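UDP-L-Rhamnose Synthase (Acanthamoeba polyphaga mimivirus, PDB 7JID) probably makes UDP-L-rhamnose with NADP(H) as redox cofactor, and is captured here with NADP and a UDP-linked 6-deoxyhexose bound. Local coordinates at residues W6-N11 and R54-I59; H103-G108 and D156-R161. One frame throughout, in Å; residues are numbered along the deposited sequence.

Contact 1 (6-11 with 54-59) and contact 2 (103-108 with 156-161) are two steps across one parallel six-stranded sheet, their centres about 10 Å apart. They meet where strands 54-57 and 103-109 run side by side: Ser57 N lies 2.8 Å from Thr105 O and Val55 O 3.0 Å from Thr105 N, both probable hydrogen bonds. Beyond the backbone, Phe58 CD1 packs 3.5 Å from Leu107 CD2. Both contacts reach NADP with their C-terminal ends, contact 1 through Gly10, Phe58 and Ile59, contact 2 through Leu107. The sugar nucleotide lies further on, about 7 Å from Gly108 of contact 2 and about 11 Å from the side chain of Phe58 of contact 1.

Contact 1 (W6-N11 and R54-I59); sequences WLIFGN and RVMSFI. With NAP (NADP nicotinamide-adenine-dinucleotide phosphate), chain D.
Leu7 N gives its hydrogen to Arg54 O at 2.8 Å, and the same oxygen takes a CA-H...O contact from Trp6 CA. Leu7 O next accepts from Met56 N, Met56 O from Phe9 N and Phe9 O from Phe58 N, a parallel ladder that ends just past the strands. On one face of the sheet Arg54 lays its CG over the six-membered ring of Trp6, 3.8 Å from the centroid and 7° off the normal, a CH-pi contact. Its guanidinium goes on to the carbonyls of Ala206 and Arg207, while Trp6 NE1 bonds Glu28. Met56 SD approaches the same indole obliquely, 3.7 Å from Trp6 CE3, and Ile8 CD1 lies alongside Met56 CG. These are the first and third strands of a Rossmann fold, with helix 14-25 against this face. Ile8 CG2 meets the edge of the Phe58 ring at CD2. On the other face Val55 CG1 comes to the edge of Phe9. Past the strands Ile59 turns to the cofactor: with CG1 between the backbone N and the carbonyl carbon (chi1 70°), its CG2 sits 3.5 Å from NADP N3A, by the adenine, and also packs against Gly10 N.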
loop_
_atom_site.group_PDB
_atom_site.type_symbol
_atom_site.label_atom_id
_atom_site.label_comp_id
_atom_site.label_asym_id
_atom_site.label_seq_id
_atom_site.Cartn_x
_atom_site.Cartn_y
_atom_site.Cartn_z
ATOM N N TRP A 6 -1.604 -28.227 -3.699
ATOM C CA TRP A 6 -1.416 -26.820 -4.137
ATOM C C TRP A 6 -2.662 -26.022 -3.772
ATOM O O TRP A 6 -3.773 -26.345 -4.305
ATOM C CB TRP A 6 -1.163 -26.754 -5.638
ATOM C CG TRP A 6 0.030 -27.500 -6.152
ATOM C CD1 TRP A 6 0.187 -28.857 -6.196
ATOM C CD2 TRP A 6 1.202 -26.948 -6.776
ATOM N NE1 TRP A 6 1.395 -29.185 -6.739
ATOM C CE2 TRP A 6 2.027 -28.030 -7.158
ATOM C CE3 TRP A 6 1.635 -25.648 -7.083
ATOM C CZ2 TRP A 6 3.256 -27.855 -7.795
ATOM C CZ3 TRP A 6 2.869 -25.479 -7.668
ATOM C CH2 TRP A 6 3.649 -26.562 -8.070
ATOM N N LEU A 7 -2.509 -25.053 -2.876
ATOM C CA LEU A 7 -3.615 -24.152 -2.506
ATOM C C LEU A 7 -3.546 -22.918 -3.418
ATOM O O LEU A 7 -2.515 -22.249 -3.362
ATOM C CB LEU A 7 -3.480 -23.761 -1.037
ATOM C CG LEU A 7 -4.523 -22.768 -0.537
ATOM C CD1 LEU A 7 -5.923 -23.340 -0.682
ATOM C CD2 LEU A 7 -4.242 -22.369 0.879
ATOM N N ILE A 8 -4.602 -22.680 -4.172
ATOM C CA ILE A 8 -4.616 -21.617 -5.221
ATOM C C ILE A 8 -5.609 -20.532 -4.811
ATOM O O ILE A 8 -6.826 -20.784 -4.809
ATOM C CB ILE A 8 -4.941 -22.200 -6.609
ATOM C CG1 ILE A 8 -4.073 -23.417 -6.979
ATOM C CG2 ILE A 8 -4.857 -21.094 -7.669
ATOM C CD1 ILE A 8 -2.585 -23.180 -6.879
ATOM N N PHE A 9 -5.088 -19.332 -4.633
ATOM C CA PHE A 9 -5.877 -18.091 -4.482
ATOM C C PHE A 9 -6.068 -17.481 -5.871
ATOM O O PHE A 9 -5.086 -17.446 -6.626
ATOM C CB PHE A 9 -5.138 -17.110 -3.581
ATOM C CG PHE A 9 -5.205 -17.490 -2.125
ATOM C CD1 PHE A 9 -6.172 -16.968 -1.280
ATOM C CD2 PHE A 9 -4.289 -18.392 -1.605
ATOM C CE1 PHE A 9 -6.239 -17.365 0.045
ATOM C CE2 PHE A 9 -4.348 -18.777 -0.276
ATOM C CZ PHE A 9 -5.320 -18.250 0.554
ATOM N N GLY A 10 -7.290 -17.105 -6.222
ATOM C CA GLY A 10 -7.614 -16.646 -7.582
ATOM C C GLY A 10 -7.866 -17.809 -8.530
ATOM O O GLY A 10 -7.745 -17.653 -9.769
ATOM N N ASN A 11 -8.207 -18.990 -7.997
ATOM C CA ASN A 11 -8.309 -20.176 -8.885
ATOM C C ASN A 11 -9.516 -20.092 -9.834
ATOM O O ASN A 11 -9.527 -20.876 -10.780
ATOM C CB ASN A 11 -8.304 -21.478 -8.099
ATOM C CG ASN A 11 -9.641 -21.741 -7.474
ATOM O OD1 ASN A 11 -10.311 -22.724 -7.815
ATOM N ND2 ASN A 11 -10.010 -20.865 -6.559
ATOM N N ARG A 54 2.343 -26.192 -1.488
ATOM C CA ARG A 54 2.602 -24.976 -2.294
ATOM C C ARG A 54 1.372 -24.095 -2.184
ATOM O O ARG A 54 0.235 -24.624 -2.264
ATOM C CB ARG A 54 2.851 -25.324 -3.763
ATOM C CG ARG A 54 4.071 -26.183 -4.075
ATOM C CD ARG A 54 5.395 -25.586 -3.615
ATOM N NE ARG A 54 6.468 -26.465 -4.077
ATOM C CZ ARG A 54 6.928 -27.518 -3.378
ATOM N NH1 ARG A 54 6.408 -27.789 -2.191
ATOM N NH2 ARG A 54 7.855 -28.309 -3.898
ATOM N N VAL A 55 1.586 -22.785 -2.144
ATOM C CA VAL A 55 0.498 -21.788 -2.301
ATOM C C VAL A 55 0.815 -20.935 -3.536
ATOM O O VAL A 55 1.980 -20.594 -3.746
ATOM C CB VAL A 55 0.355 -20.947 -1.023
ATOM C CG1 VAL A 55 -0.707 -19.873 -1.169
ATOM C CG2 VAL A 55 0.036 -21.849 0.175
ATOM N N MET A 56 -0.209 -20.616 -4.288
ATOM C CA MET A 56 -0.038 -19.668 -5.426
ATOM C C MET A 56 -1.100 -18.587 -5.353
ATOM O O MET A 56 -2.234 -18.859 -4.974
ATOM C CB MET A 56 -0.094 -20.361 -6.787
ATOM C CG MET A 56 0.742 -21.646 -6.875
ATOM S SD MET A 56 0.855 -22.336 -8.557
ATOM C CE MET A 56 2.226 -21.343 -9.146
ATOM N N SER A 57 -0.701 -17.392 -5.766
ATOM C CA SER A 57 -1.538 -16.180 -5.791
ATOM C C SER A 57 -1.719 -15.719 -7.247
ATOM O O SER A 57 -0.741 -15.230 -7.858
ATOM C CB SER A 57 -0.965 -15.075 -4.957
ATOM O OG SER A 57 -1.812 -13.925 -5.034
ATOM N N PHE A 58 -2.946 -15.801 -7.729
ATOM C CA PHE A 58 -3.384 -15.246 -9.034
ATOM C C PHE A 58 -4.467 -14.213 -8.817
ATOM O O PHE A 58 -5.466 -14.254 -9.537
ATOM C CB PHE A 58 -3.789 -16.369 -9.980
ATOM C CG PHE A 58 -2.704 -17.392 -10.144
ATOM C CD1 PHE A 58 -1.492 -17.042 -10.705
ATOM C CD2 PHE A 58 -2.847 -18.674 -9.628
ATOM C CE1 PHE A 58 -0.448 -17.948 -10.813
ATOM C CE2 PHE A 58 -1.814 -19.590 -9.769
ATOM C CZ PHE A 58 -0.612 -19.222 -10.316
ATOM N N ILE A 59 -4.271 -13.359 -7.820
ATOM C CA ILE A 59 -5.330 -12.412 -7.402
ATOM C C ILE A 59 -4.922 -11.009 -7.845
ATOM O O ILE A 59 -3.722 -10.677 -7.934
ATOM C CB ILE A 59 -5.647 -12.437 -5.900
ATOM C CG1 ILE A 59 -4.495 -11.851 -5.081
ATOM C CG2 ILE A 59 -6.043 -13.849 -5.470
ATOM C CD1 ILE A 59 -4.729 -11.787 -3.591
HETATM P PA NAP D . -8.928 -12.110 -13.100
HETATM O O1A NAP D . -9.554 -13.017 -14.134
HETATM O O2A NAP D . -9.668 -10.879 -12.676
HETATM O O5B NAP D . -8.660 -13.086 -11.882
HETATM C C5B NAP D . -8.382 -12.562 -10.583
HETATM C C4B NAP D . -8.913 -13.419 -9.444
HETATM O O4B NAP D . -8.464 -12.941 -8.184
HETATM C C3B NAP D . -10.435 -13.377 -9.464
HETATM O O3B NAP D . -10.810 -14.773 -9.402
HETATM C C2B NAP D . -10.760 -12.626 -8.180
HETATM O O2B NAP D . -11.870 -13.220 -7.578
HETATM C C1B NAP D . -9.551 -12.880 -7.281
HETATM N N9A NAP D . -9.286 -11.956 -6.196
HETATM C C8A NAP D . -9.074 -10.650 -6.287
HETATM N N7A NAP D . -8.816 -10.130 -5.086
HETATM C C5A NAP D . -8.877 -11.134 -4.201
HETATM C C6A NAP D . -8.738 -11.218 -2.799
HETATM N N6A NAP D . -8.476 -10.126 -2.118
HETATM N N1A NAP D . -8.903 -12.464 -2.234
HETATM C C2A NAP D . -9.153 -13.534 -3.001
HETATM N N3A NAP D . -9.317 -13.548 -4.333
HETATM C C4A NAP D . -9.163 -12.342 -4.944
HETATM O O3 NAP D . -7.451 -11.574 -13.455
HETATM P PN NAP D . -6.228 -12.423 -14.106
HETATM O O1N NAP D . -5.955 -11.594 -15.349
HETATM O O2N NAP D . -6.352 -13.888 -14.058
HETATM O O5D NAP D . -5.059 -11.968 -13.140
HETATM C C5D NAP D . -4.515 -12.593 -11.986
HETATM C C4D NAP D . -3.734 -11.508 -11.186
HETATM O O4D NAP D . -2.408 -11.921 -11.097
HETATM C C3D NAP D . -3.733 -10.218 -11.979
HETATM O O3D NAP D . -3.225 -9.070 -11.200
HETATM C C2D NAP D . -2.854 -10.811 -13.105
HETATM O O2D NAP D . -2.213 -9.925 -14.034
HETATM C C1D NAP D . -1.805 -11.584 -12.351
HETATM P P2B NAP D . -13.186 -12.386 -7.276
HETATM O O1X NAP D . -13.947 -12.220 -8.520
HETATM O O2X NAP D . -13.849 -13.438 -6.368
HETATM O O3X NAP D . -12.922 -11.049 -6.574
#

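Contact 2 (H103-G108 and D156-R161). With NAP (NADP nicotinamide-adenine-dinucleotide phosphate), chain D.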
loop_
_atom_site.group_PDB
_atom_site.type_symbol
_atom_site.label_atom_id
_atom_site.label_comp_id
_atom_site.label_asym_id
_atom_site.label_seq_id
_atom_site.Cartn_x
_atom_site.Cartn_y
_atom_site.Cartn_z
ATOM N N HIS A 103 6.151 -22.572 0.496
ATOM C CA HIS A 103 6.559 -21.766 -0.681
ATOM C C HIS A 103 5.327 -21.070 -1.272
ATOM O O HIS A 103 4.306 -21.729 -1.495
ATOM C CB HIS A 103 7.245 -22.671 -1.695
ATOM C CG HIS A 103 7.661 -21.959 -2.929
ATOM N ND1 HIS A 103 6.777 -21.676 -3.946
ATOM C CD2 HIS A 103 8.853 -21.452 -3.273
ATOM C CE1 HIS A 103 7.422 -20.987 -4.875
ATOM N NE2 HIS A 103 8.703 -20.849 -4.502
ATOM N N LEU A 104 5.457 -19.775 -1.574
ATOM C CA LEU A 104 4.398 -18.958 -2.214
ATOM C C LEU A 104 4.910 -18.498 -3.573
ATOM O O LEU A 104 5.998 -17.938 -3.622
ATOM C CB LEU A 104 4.072 -17.758 -1.344
ATOM C CG LEU A 104 3.104 -16.723 -1.939
ATOM C CD1 LEU A 104 1.744 -17.344 -2.183
ATOM C CD2 LEU A 104 2.993 -15.562 -0.987
ATOM N N THR A 105 4.093 -18.706 -4.593
ATOM C CA THR A 105 4.242 -18.038 -5.905
ATOM C C THR A 105 3.243 -16.883 -5.941
ATOM O O THR A 105 2.054 -17.139 -5.903
ATOM C CB THR A 105 4.050 -19.000 -7.082
ATOM O OG1 THR A 105 4.924 -20.129 -6.918
ATOM C CG2 THR A 105 4.341 -18.302 -8.390
ATOM N N TYR A 106 3.769 -15.679 -6.099
ATOM C CA TYR A 106 2.988 -14.450 -6.320
ATOM C C TYR A 106 3.116 -14.051 -7.794
ATOM O O TYR A 106 4.187 -13.712 -8.236
ATOM C CB TYR A 106 3.436 -13.341 -5.367
ATOM C CG TYR A 106 2.966 -11.976 -5.789
ATOM C CD1 TYR A 106 1.610 -11.653 -5.766
ATOM C CD2 TYR A 106 3.878 -11.026 -6.165
ATOM C CE1 TYR A 106 1.182 -10.408 -6.183
ATOM C CE2 TYR A 106 3.466 -9.768 -6.590
ATOM C CZ TYR A 106 2.118 -9.459 -6.546
ATOM O OH TYR A 106 1.638 -8.252 -6.986
ATOM N N LEU A 107 2.008 -14.069 -8.523
ATOM C CA LEU A 107 2.009 -13.571 -9.930
ATOM C C LEU A 107 1.809 -12.064 -9.903
ATOM O O LEU A 107 0.697 -11.613 -9.554
ATOM C CB LEU A 107 0.940 -14.260 -10.761
ATOM C CG LEU A 107 1.135 -14.086 -12.277
ATOM C CD1 LEU A 107 2.515 -14.513 -12.739
ATOM C CD2 LEU A 107 0.081 -14.883 -13.035
ATOM N N GLY A 108 2.912 -11.317 -10.070
ATOM C CA GLY A 108 2.905 -9.848 -10.076
ATOM C C GLY A 108 2.900 -9.309 -11.492
ATOM O O GLY A 108 2.305 -9.872 -12.404
ATOM N N ASP A 156 11.480 -16.738 0.470
ATOM C CA ASP A 156 10.211 -17.391 0.835
ATOM C C ASP A 156 9.181 -17.251 -0.267
ATOM O O ASP A 156 8.244 -18.073 -0.314
ATOM C CB ASP A 156 9.663 -16.735 2.103
ATOM C CG ASP A 156 10.503 -17.147 3.290
ATOM O OD1 ASP A 156 10.432 -18.357 3.611
ATOM O OD2 ASP A 156 11.302 -16.286 3.775
ATOM N N VAL A 157 9.313 -16.229 -1.112
ATOM C CA VAL A 157 8.253 -15.955 -2.131
ATOM C C VAL A 157 8.872 -15.859 -3.525
ATOM O O VAL A 157 9.901 -15.174 -3.677
ATOM C CB VAL A 157 7.485 -14.675 -1.815
ATOM C CG1 VAL A 157 6.515 -14.296 -2.919
ATOM C CG2 VAL A 157 6.775 -14.789 -0.470
ATOM N N LEU A 158 8.221 -16.475 -4.484
ATOM C CA LEU A 158 8.552 -16.334 -5.902
ATOM C C LEU A 158 7.679 -15.199 -6.463
ATOM O O LEU A 158 6.462 -15.422 -6.565
ATOM C CB LEU A 158 8.310 -17.653 -6.641
ATOM C CG LEU A 158 8.677 -17.689 -8.125
ATOM C CD1 LEU A 158 10.153 -17.390 -8.316
ATOM C CD2 LEU A 158 8.250 -19.019 -8.709
ATOM N N ASN A 159 8.288 -14.091 -6.851
ATOM C CA ASN A 159 7.604 -12.890 -7.386
ATOM C C ASN A 159 7.824 -12.849 -8.902
ATOM O O ASN A 159 8.888 -12.441 -9.339
ATOM C CB ASN A 159 8.052 -11.671 -6.601
ATOM C CG ASN A 159 7.660 -10.378 -7.277
ATOM O OD1 ASN A 159 6.530 -10.271 -7.740
ATOM N ND2 ASN A 159 8.554 -9.412 -7.232
ATOM N N LEU A 160 6.815 -13.194 -9.667
ATOM C CA LEU A 160 6.952 -13.285 -11.140
ATOM C C LEU A 160 6.321 -12.040 -11.785
ATOM O O LEU A 160 5.143 -11.740 -11.534
ATOM C CB LEU A 160 6.297 -14.547 -11.700
ATOM C CG LEU A 160 6.913 -15.845 -11.182
ATOM C CD1 LEU A 160 6.205 -17.029 -11.784
ATOM C CD2 LEU A 160 8.425 -15.890 -11.397
ATOM N N ARG A 161 7.128 -11.258 -12.490
ATOM C CA ARG A 161 6.610 -10.079 -13.218
ATOM C C ARG A 161 6.192 -10.414 -14.650
ATOM O O ARG A 161 7.029 -10.512 -15.578
ATOM C CB ARG A 161 7.710 -9.017 -13.192
ATOM C CG ARG A 161 8.100 -8.499 -11.826
ATOM C CD ARG A 161 9.138 -7.440 -12.087
ATOM N NE ARG A 161 9.749 -6.848 -10.938
ATOM C CZ ARG A 161 10.965 -6.311 -10.916
ATOM N NH1 ARG A 161 11.762 -6.429 -11.970
ATOM N NH2 ARG A 161 11.376 -5.716 -9.810
HETATM P PA NAP D . -8.928 -12.110 -13.100
HETATM O O1A NAP D . -9.554 -13.017 -14.134
HETATM O O2A NAP D . -9.668 -10.879 -12.676
HETATM O O5B NAP D . -8.660 -13.086 -11.882
HETATM C C5B NAP D . -8.382 -12.562 -10.583
HETATM C C4B NAP D . -8.913 -13.419 -9.444
HETATM O O4B NAP D . -8.464 -12.941 -8.184
HETATM C C3B NAP D . -10.435 -13.377 -9.464
HETATM O O3B NAP D . -10.810 -14.773 -9.402
HETATM C C2B NAP D . -10.760 -12.626 -8.180
HETATM O O2B NAP D . -11.870 -13.220 -7.578
HETATM C C1B NAP D . -9.551 -12.880 -7.281
HETATM N N9A NAP D . -9.286 -11.956 -6.196
HETATM C C8A NAP D . -9.074 -10.650 -6.287
HETATM N N7A NAP D . -8.816 -10.130 -5.086
HETATM C C5A NAP D . -8.877 -11.134 -4.201
HETATM C C6A NAP D . -8.738 -11.218 -2.799
HETATM N N6A NAP D . -8.476 -10.126 -2.118
HETATM N N1A NAP D . -8.903 -12.464 -2.234
HETATM C C2A NAP D . -9.153 -13.534 -3.001
HETATM N N3A NAP D . -9.317 -13.548 -4.333
HETATM C C4A NAP D . -9.163 -12.342 -4.944
HETATM O O3 NAP D . -7.451 -11.574 -13.455
HETATM P PN NAP D . -6.228 -12.423 -14.106
HETATM O O1N NAP D . -5.955 -11.594 -15.349
HETATM O O2N NAP D . -6.352 -13.888 -14.058
HETATM O O5D NAP D . -5.059 -11.968 -13.140
HETATM C C5D NAP D . -4.515 -12.593 -11.986
HETATM C C4D NAP D . -3.734 -11.508 -11.186
HETATM O O4D NAP D . -2.408 -11.921 -11.097
HETATM C C3D NAP D . -3.733 -10.218 -11.979
HETATM O O3D NAP D . -3.225 -9.070 -11.200
HETATM C C2D NAP D . -2.854 -10.811 -13.105
HETATM O O2D NAP D . -2.213 -9.925 -14.034
HETATM C C1D NAP D . -1.805 -11.584 -12.351
HETATM P P2B NAP D . -13.186 -12.386 -7.276
HETATM O O1X NAP D . -13.947 -12.220 -8.520
HETATM O O2X NAP D . -13.849 -13.438 -6.368
HETATM O O3X NAP D . -12.922 -11.049 -6.574
#
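Tyr106 lies alongside Asn159, the two side chains pointing the same way, with the amide turned 25° from the ring plane. Asn159 OD1 comes to the ring's edge, 3.2 Å from Tyr106 CD2 and almost as near CE2. Both CG atoms stand anti to their own backbone N (chi1 164° for Tyr106), and these matching torsions run the two side chains in the same direction, so that OD1 lies at the ring edge. Their polar ends are held from outside: Tyr106 OH bonds Lys143 NZ, and Asn159 ND2 reaches Thr213 OG1 and Asp147 OD1, fixing the rotation of the amide. One face of the Tyr106 ring has Gly108 N above it, near the rim.

On the same face of the sheet Val157 CG2 packs 3.9 Å from Leu104 CD2, and its CG1 meets Tyr106 CB. The strands are the fourth and fifth of the Rossmann sheet, joined by a right-handed beta-alpha-beta crossover through helix 138-150, which together with helix 79-99 packs against this face. Their ladder is parallel: Leu158 N gives to Leu104 O, Tyr106 N to Leu158 O at 2.7 Å, Leu160 N to Tyr106 O almost straight at 174°, and Gly108 N to Leu160 O through a more bent bond. At the start Leu104 N makes a weak one to Asp156 O.

The other face is packed by helix 195-207. Here Leu158 CB meets the His103 ring obliquely, 3.9 Å from NE2, an atom that bonds Thr210 O, and Leu158 CD2 lies beside Thr105. Further along, Leu107 CD1 lies 3.9 Å from Leu160 CB where the two side chains cross, while Leu107 CD2 is equally close to NADP C1D, touching the ribose on the nicotinamide side of the cofactor, whose modelled atoms end at C1D.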